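Long-range contact in C-domain type II peptide synthetase (Streptomyces globisporus, PDB 4ZNM), which belongs to the condensation-domain family of nonribosomal peptide synthetases, here as a type II protein, with the fold of the CoA-dependent acyltransferase clan: residues T318-V330 against V448-F460. Residues are numbered along the deposited sequence; the frame is centred on the assembly and turned at random.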
ATOM      1  N   THR A 318     -14.026 -10.166 -13.643  1.00 25.87           N
ATOM      2  CA  THR A 318     -14.006 -11.575 -14.031  1.00 27.91           C
ATOM      3  C   THR A 318     -15.387 -12.190 -13.908  1.00 28.38           C
ATOM      4  O   THR A 318     -16.126 -11.923 -12.946  1.00 29.73           O
ATOM      5  CB  THR A 318     -13.033 -12.380 -13.155  1.00 30.93           C
ATOM      6  OG1 THR A 318     -11.771 -11.722 -13.140  1.00 30.93           O
ATOM      7  CG2 THR A 318     -12.831 -13.800 -13.696  1.00 36.05           C
ATOM      8  N   ASP A 319     -15.717 -13.025 -14.881  1.00 33.48           N
ATOM      9  CA  ASP A 319     -16.992 -13.730 -14.914  1.00 30.08           C
ATOM     10  C   ASP A 319     -16.783 -15.135 -14.428  1.00 29.23           C
ATOM     11  O   ASP A 319     -16.104 -15.916 -15.089  1.00 33.92           O
ATOM     12  CB  ASP A 319     -17.563 -13.754 -16.320  1.00 38.84           C
ATOM     13  CG  ASP A 319     -18.938 -14.423 -16.383  1.00 46.54           C
ATOM     14  OD1 ASP A 319     -19.504 -14.748 -15.317  1.00 49.24           O
ATOM     15  OD2 ASP A 319     -19.449 -14.605 -17.505  1.00 53.25           O
ATOM     16  N   LEU A 320     -17.355 -15.440 -13.274  1.00 29.10           N
ATOM     17  CA  LEU A 320     -17.168 -16.718 -12.606  1.00 30.57           C
ATOM     18  C   LEU A 320     -18.269 -17.702 -12.984  1.00 38.03           C
ATOM     19  O   LEU A 320     -18.295 -18.832 -12.483  1.00 33.22           O
ATOM     20  CB  LEU A 320     -17.173 -16.544 -11.091  1.00 36.38           C
ATOM     21  CG  LEU A 320     -15.830 -16.251 -10.406  1.00 47.87           C
ATOM     22  CD1 LEU A 320     -15.221 -14.936 -10.872  1.00 54.87           C
ATOM     23  CD2 LEU A 320     -16.062 -16.242  -8.918  1.00 46.87           C
ATOM     24  N   SER A 321     -19.204 -17.275 -13.823  1.00 38.40           N
ATOM     25  CA  SER A 321     -20.318 -18.145 -14.155  1.00 41.49           C
ATOM     26  C   SER A 321     -19.840 -19.319 -15.002  1.00 38.90           C
ATOM     27  O   SER A 321     -19.119 -19.147 -15.996  1.00 34.06           O
ATOM     28  CB  SER A 321     -21.419 -17.392 -14.886  1.00 42.30           C
ATOM     29  OG  SER A 321     -21.011 -16.998 -16.184  1.00 48.80           O
ATOM     30  N   GLY A 322     -20.268 -20.514 -14.603  1.00 38.92           N
ATOM     31  CA  GLY A 322     -19.931 -21.722 -15.327  1.00 42.35           C
ATOM     32  C   GLY A 322     -18.592 -22.331 -14.920  1.00 31.01           C
ATOM     33  O   GLY A 322     -18.207 -23.364 -15.469  1.00 40.07           O
ATOM     34  N   CYS A 323     -17.881 -21.679 -13.996  1.00 36.43           N
ATOM     35  CA  CYS A 323     -16.681 -22.246 -13.370  1.00 35.50           C
ATOM     36  C   CYS A 323     -16.923 -23.595 -12.703  1.00 38.00           C
ATOM     37  O   CYS A 323     -17.841 -23.744 -11.909  1.00 41.91           O
ATOM     38  CB  CYS A 323     -16.134 -21.301 -12.313  1.00 41.40           C
ATOM     39  SG  CYS A 323     -15.018 -20.100 -12.987  1.00 39.97           S
ATOM     40  N   ALA A 324     -16.056 -24.557 -12.979  1.00 41.75           N
ATOM     41  CA  ALA A 324     -16.225 -25.902 -12.445  1.00 42.01           C
ATOM     42  C   ALA A 324     -15.279 -26.151 -11.278  1.00 38.54           C
ATOM     43  O   ALA A 324     -15.417 -27.121 -10.556  1.00 38.38           O
ATOM     44  CB  ALA A 324     -16.003 -26.939 -13.549  1.00 44.78           C
ATOM     45  N   SER A 325     -14.317 -25.271 -11.073  1.00 32.87           N
ATOM     46  CA  SER A 325     -13.321 -25.526 -10.044  1.00 32.83           C
ATOM     47  C   SER A 325     -12.642 -24.247  -9.643  1.00 29.69           C
ATOM     48  O   SER A 325     -12.681 -23.259 -10.363  1.00 30.86           O
ATOM     49  CB  SER A 325     -12.270 -26.502 -10.558  1.00 34.51           C
ATOM     50  OG  SER A 325     -11.567 -25.886 -11.628  1.00 35.67           O
ATOM     51  N   PHE A 326     -11.978 -24.270  -8.502  1.00 31.33           N
ATOM     52  CA  PHE A 326     -11.142 -23.154  -8.139  1.00 28.25           C
ATOM     53  C   PHE A 326     -10.093 -22.922  -9.228  1.00 31.50           C
ATOM     54  O   PHE A 326      -9.792 -21.787  -9.585  1.00 30.80           O
ATOM     55  CB  PHE A 326     -10.479 -23.411  -6.800  1.00 28.37           C
ATOM     56  CG  PHE A 326      -9.542 -22.325  -6.396  1.00 27.45           C
ATOM     57  CD1 PHE A 326     -10.038 -21.094  -6.020  1.00 29.64           C
ATOM     58  CD2 PHE A 326      -8.184 -22.514  -6.404  1.00 31.25           C
ATOM     59  CE1 PHE A 326      -9.207 -20.082  -5.660  1.00 31.07           C
ATOM     60  CE2 PHE A 326      -7.342 -21.486  -6.030  1.00 34.94           C
ATOM     61  CZ  PHE A 326      -7.871 -20.268  -5.665  1.00 32.15           C
ATOM     62  N   ARG A 327      -9.525 -24.002  -9.763  1.00 29.43           N
ATOM     63  CA  ARG A 327      -8.480 -23.835 -10.766  1.00 31.19           C
ATOM     64  C   ARG A 327      -8.958 -22.977 -11.925  1.00 31.45           C
ATOM     65  O   ARG A 327      -8.210 -22.137 -12.443  1.00 30.44           O
ATOM     66  CB  ARG A 327      -7.987 -25.189 -11.288  1.00 34.73           C
ATOM     67  CG  ARG A 327      -6.829 -25.062 -12.284  1.00 34.04           C
ATOM     68  CD  ARG A 327      -6.354 -26.395 -12.780  1.00 37.26           C
ATOM     69  NE  ARG A 327      -5.966 -27.279 -11.683  1.00 38.20           N
ATOM     70  CZ  ARG A 327      -4.821 -27.176 -11.013  1.00 38.64           C
ATOM     71  NH1 ARG A 327      -3.944 -26.223 -11.316  1.00 41.03           N
ATOM     72  NH2 ARG A 327      -4.566 -28.030 -10.034  1.00 34.64           N
ATOM     73  N   GLU A 328     -10.206 -23.161 -12.331  1.00 29.49           N
ATOM     74  CA  GLU A 328     -10.749 -22.356 -13.424  1.00 32.81           C
ATOM     75  C   GLU A 328     -10.923 -20.890 -13.000  1.00 30.57           C
ATOM     76  O   GLU A 328     -10.731 -19.985 -13.807  1.00 28.63           O
ATOM     77  CB  GLU A 328     -12.083 -22.938 -13.918  1.00 39.05           C
ATOM     78  CG  GLU A 328     -11.899 -24.173 -14.748  1.00 44.33           C
ATOM     79  CD  GLU A 328     -13.211 -24.823 -15.220  1.00 44.10           C
ATOM     80  OE1 GLU A 328     -14.281 -24.166 -15.210  1.00 35.93           O
ATOM     81  OE2 GLU A 328     -13.153 -26.017 -15.602  1.00 44.50           O
ATOM     82  N   VAL A 329     -11.266 -20.635 -11.740  1.00 27.72           N
ATOM     83  CA  VAL A 329     -11.334 -19.239 -11.272  1.00 28.51           C
ATOM     84  C   VAL A 329      -9.955 -18.574 -11.424  1.00 29.95           C
ATOM     85  O   VAL A 329      -9.842 -17.433 -11.904  1.00 27.76           O
ATOM     86  CB  VAL A 329     -11.818 -19.130  -9.814  1.00 30.33           C
ATOM     87  CG1 VAL A 329     -11.857 -17.671  -9.379  1.00 32.01           C
ATOM     88  CG2 VAL A 329     -13.234 -19.693  -9.661  1.00 28.64           C
ATOM     89  N   VAL A 330      -8.905 -19.290 -11.022  1.00 25.80           N
ATOM     90  CA  VAL A 330      -7.552 -18.739 -11.065  1.00 28.03           C
ATOM     91  C   VAL A 330      -7.158 -18.469 -12.519  1.00 29.36           C
ATOM     92  O   VAL A 330      -6.567 -17.433 -12.834  1.00 27.30           O
ATOM     93  CB  VAL A 330      -6.534 -19.684 -10.374  1.00 31.35           C
ATOM     94  CG1 VAL A 330      -5.125 -19.086 -10.401  1.00 44.58           C
ATOM     95  CG2 VAL A 330      -6.936 -19.933  -8.942  1.00 27.74           C
ATOM     96  N   VAL A 448     -11.551 -20.007   3.006  1.00 25.85           N
ATOM     97  CA  VAL A 448     -11.787 -20.201   1.565  1.00 25.81           C
ATOM     98  C   VAL A 448     -10.460 -20.551   0.883  1.00 26.18           C
ATOM     99  O   VAL A 448     -10.364 -21.528   0.118  1.00 26.98           O
ATOM    100  CB  VAL A 448     -12.425 -18.956   0.931  1.00 24.86           C
ATOM    101  CG1 VAL A 448     -12.256 -18.950  -0.585  1.00 37.92           C
ATOM    102  CG2 VAL A 448     -13.892 -18.891   1.282  1.00 34.69           C
ATOM    103  N   LEU A 449      -9.431 -19.758   1.188  1.00 28.06           N
ATOM    104  CA  LEU A 449      -8.111 -19.933   0.571  1.00 28.50           C
ATOM    105  C   LEU A 449      -7.549 -21.315   0.879  1.00 27.36           C
ATOM    106  O   LEU A 449      -7.033 -21.993  -0.003  1.00 31.83           O
ATOM    107  CB  LEU A 449      -7.136 -18.845   1.051  1.00 27.65           C
ATOM    108  CG  LEU A 449      -5.697 -18.939   0.589  1.00 27.65           C
ATOM    109  CD1 LEU A 449      -5.630 -18.811  -0.920  1.00 25.98           C
ATOM    110  CD2 LEU A 449      -4.860 -17.851   1.248  1.00 27.29           C
ATOM    111  N   GLU A 450      -7.651 -21.755   2.125  1.00 27.73           N
ATOM    112  CA  GLU A 450      -7.110 -23.068   2.486  1.00 33.88           C
ATOM    113  C   GLU A 450      -7.775 -24.192   1.713  1.00 37.30           C
ATOM    114  O   GLU A 450      -7.114 -25.114   1.199  1.00 31.84           O
ATOM    115  CB  GLU A 450      -7.277 -23.317   3.973  1.00 38.34           C
ATOM    116  CG  GLU A 450      -6.615 -24.594   4.462  1.00 51.26           C
ATOM    117  CD  GLU A 450      -6.671 -24.722   5.974  1.00 74.66           C
ATOM    118  OE1 GLU A 450      -6.435 -23.705   6.664  1.00 73.57           O
ATOM    119  OE2 GLU A 450      -6.959 -25.832   6.472  1.00 89.37           O
ATOM    120  N   ASN A 451      -9.094 -24.120   1.637  1.00 34.35           N
ATOM    121  CA  ASN A 451      -9.868 -25.166   0.992  1.00 37.17           C
ATOM    122  C   ASN A 451      -9.682 -25.149  -0.521  1.00 33.98           C
ATOM    123  O   ASN A 451      -9.662 -26.185  -1.168  1.00 36.26           O
ATOM    124  CB  ASN A 451     -11.332 -25.010   1.365  1.00 41.86           C
ATOM    125  CG  ASN A 451     -11.606 -25.511   2.755  1.00 49.33           C
ATOM    126  OD1 ASN A 451     -11.061 -26.540   3.162  1.00 54.16           O
ATOM    127  ND2 ASN A 451     -12.434 -24.793   3.501  1.00 54.20           N
ATOM    128  N   ALA A 452      -9.488 -23.966  -1.070  1.00 30.31           N
ATOM    129  CA  ALA A 452      -9.298 -23.836  -2.505  1.00 29.34           C
ATOM    130  C   ALA A 452      -8.012 -24.513  -2.984  1.00 34.42           C
ATOM    131  O   ALA A 452      -8.046 -25.237  -3.971  1.00 35.43           O
ATOM    132  CB  ALA A 452      -9.295 -22.369  -2.900  1.00 28.10           C
ATOM    133  N   VAL A 453      -6.886 -24.277  -2.305  1.00 30.43           N
ATOM    134  CA  VAL A 453      -5.606 -24.804  -2.778  1.00 51.29           C
ATOM    135  C   VAL A 453      -5.443 -26.262  -2.357  1.00 32.98           C
ATOM    136  O   VAL A 453      -4.713 -27.007  -2.995  1.00 34.77           O
ATOM    137  CB  VAL A 453      -4.412 -23.969  -2.280  1.00 48.63           C
ATOM    138  CG1 VAL A 453      -4.430 -22.594  -2.899  1.00 51.55           C
ATOM    139  CG2 VAL A 453      -4.408 -23.909  -0.786  1.00 42.74           C
ATOM    140  N   ALA A 454      -6.146 -26.677  -1.309  1.00 34.39           N
ATOM    141  CA  ALA A 454      -6.182 -28.097  -0.943  1.00 39.42           C
ATOM    142  C   ALA A 454      -6.964 -28.931  -1.967  1.00 38.34           C
ATOM    143  O   ALA A 454      -6.562 -30.045  -2.283  1.00 39.19           O
ATOM    144  CB  ALA A 454      -6.784 -28.271   0.444  1.00 37.04           C
ATOM    145  N   ARG A 455      -8.080 -28.409  -2.482  1.00 38.31           N
ATOM    146  CA  ARG A 455      -8.861 -29.164  -3.462  1.00 41.65           C
ATOM    147  C   ARG A 455      -9.230 -28.311  -4.670  1.00 40.67           C
ATOM    148  O   ARG A 455     -10.403 -28.050  -4.924  1.00 39.10           O
ATOM    149  CB  ARG A 455     -10.116 -29.733  -2.803  1.00 41.13           C
ATOM    150  CG  ARG A 455      -9.850 -30.903  -1.856  1.00 50.33           C
ATOM    151  CD  ARG A 455     -10.998 -31.136  -0.862  1.00 70.40           C
ATOM    152  NE  ARG A 455     -11.237 -29.971  -0.010  1.00 82.11           N
ATOM    153  CZ  ARG A 455     -10.539 -29.675   1.086  1.00 84.90           C
ATOM    154  NH1 ARG A 455      -9.540 -30.458   1.491  1.00 81.69           N
ATOM    155  NH2 ARG A 455     -10.838 -28.585   1.785  1.00 84.68           N
ATOM    156  N   PRO A 456      -8.217 -27.895  -5.437  1.00 34.14           N
ATOM    157  CA  PRO A 456      -8.387 -26.904  -6.509  1.00 33.31           C
ATOM    158  C   PRO A 456      -9.197 -27.396  -7.704  1.00 33.87           C
ATOM    159  O   PRO A 456      -9.653 -26.574  -8.502  1.00 35.98           O
ATOM    160  CB  PRO A 456      -6.943 -26.602  -6.925  1.00 34.96           C
ATOM    161  CG  PRO A 456      -6.179 -27.874  -6.591  1.00 39.62           C
ATOM    162  CD  PRO A 456      -6.816 -28.335  -5.303  1.00 36.98           C
ATOM    163  N   ASP A 457      -9.356 -28.707  -7.854  1.00 37.60           N
ATOM    164  CA  ASP A 457     -10.056 -29.233  -9.033  1.00 45.84           C
ATOM    165  C   ASP A 457     -11.454 -29.761  -8.677  1.00 47.35           C
ATOM    166  O   ASP A 457     -12.214 -30.225  -9.548  1.00 45.57           O
ATOM    167  CB  ASP A 457      -9.198 -30.308  -9.710  1.00 47.93           C
ATOM    168  CG  ASP A 457      -7.911 -29.728 -10.319  1.00 49.50           C
ATOM    169  OD1 ASP A 457      -7.985 -29.101 -11.403  1.00 52.43           O
ATOM    170  OD2 ASP A 457      -6.828 -29.863  -9.706  1.00 46.53           O
ATOM    171  N   ALA A 458     -11.811 -29.631  -7.400  1.00 47.39           N
ATOM    172  CA  ALA A 458     -13.150 -29.974  -6.934  1.00 46.73           C
ATOM    173  C   ALA A 458     -14.171 -28.910  -7.347  1.00 52.80           C
ATOM    174  O   ALA A 458     -13.803 -27.767  -7.571  1.00 56.54           O
ATOM    175  CB  ALA A 458     -13.150 -30.127  -5.433  1.00 39.77           C
ATOM    176  N   PRO A 459     -15.468 -29.275  -7.411  1.00 70.94           N
ATOM    177  CA  PRO A 459     -16.516 -28.311  -7.795  1.00 68.75           C
ATOM    178  C   PRO A 459     -16.638 -27.142  -6.835  1.00 72.28           C
ATOM    179  O   PRO A 459     -16.708 -27.366  -5.630  1.00 71.41           O
ATOM    180  CB  PRO A 459     -17.795 -29.137  -7.759  1.00 64.72           C
ATOM    181  CG  PRO A 459     -17.352 -30.572  -7.732  1.00 63.06           C
ATOM    182  CD  PRO A 459     -16.039 -30.580  -7.041  1.00 64.49           C
ATOM    183  N   PHE A 460     -16.688 -25.919  -7.351  1.00 84.18           N
ATOM    184  CA  PHE A 460     -16.673 -24.751  -6.483  1.00 82.91           C
ATOM    185  C   PHE A 460     -18.077 -24.176  -6.358  1.00 80.37           C
ATOM    186  O   PHE A 460     -18.538 -23.895  -5.247  1.00 80.05           O
ATOM    187  CB  PHE A 460     -15.649 -23.721  -7.005  1.00 85.43           C
ATOM    188  CG  PHE A 460     -16.220 -22.366  -7.331  1.00 81.90           C
ATOM    189  CD1 PHE A 460     -16.793 -21.560  -6.344  1.00 76.24           C
ATOM    190  CD2 PHE A 460     -16.134 -21.871  -8.621  1.00 74.27           C
ATOM    191  CE1 PHE A 460     -17.311 -20.302  -6.659  1.00 63.33           C
ATOM    192  CE2 PHE A 460     -16.642 -20.613  -8.935  1.00 68.10           C
ATOM    193  CZ  PHE A 460     -17.233 -19.829  -7.952  1.00 59.69           C
TER
HETATM  194  O   HOH W   1     -12.260 -26.220  -6.286  1.00 41.36           O
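Arg327 and Asp457 form a bidentate salt bridge, NE bonding OD1 at 2.7 Å and NH2 bonding OD2 at 2.9 Å. Both oxygens are met on their syn sides and lie in the guanidinium plane, from which the carboxylate is turned by only 23°. The Arg327 chain reaches them by bending at chi3 (-56°). One peptide back from the aspartate, Pro456 O accepts from Arg327 N in the carbonyl plane at 2.9 Å. Ala452 CB sits almost over the centre of the Phe326 ring, a CH-pi contact 3.4 Å from the centroid; Val330 CG2 lies on the opposite face, nearer the rim, and Pro456 CB approaches the edge. In the condensation-domain fold this joins the start of helix 326-335 to the end of helix 435-454 and the C-terminal tail, which leaves that helix through a type I beta turn from Arg455 to Ala458. Phe460, the last residue modelled and poorly ordered, lays its ring edge against Cys323 CB (CE2 to CB 3.5 Å), while Val329 CG2 and Leu320 CD2 meet the ring obliquely. Behind these contacts, a water accepts a hydrogen bond from Phe326 N and donates to Arg455 O, linking the helix start to the turn. Ser325 is the N-cap, its OG accepting from Glu328 N, and Glu328 OE1 in turn accepts from Ala324 N. Farther out, Phe326 and Val330 rest on Ala274 of helix 268-284, and Arg327 and Pro456 on Phe260.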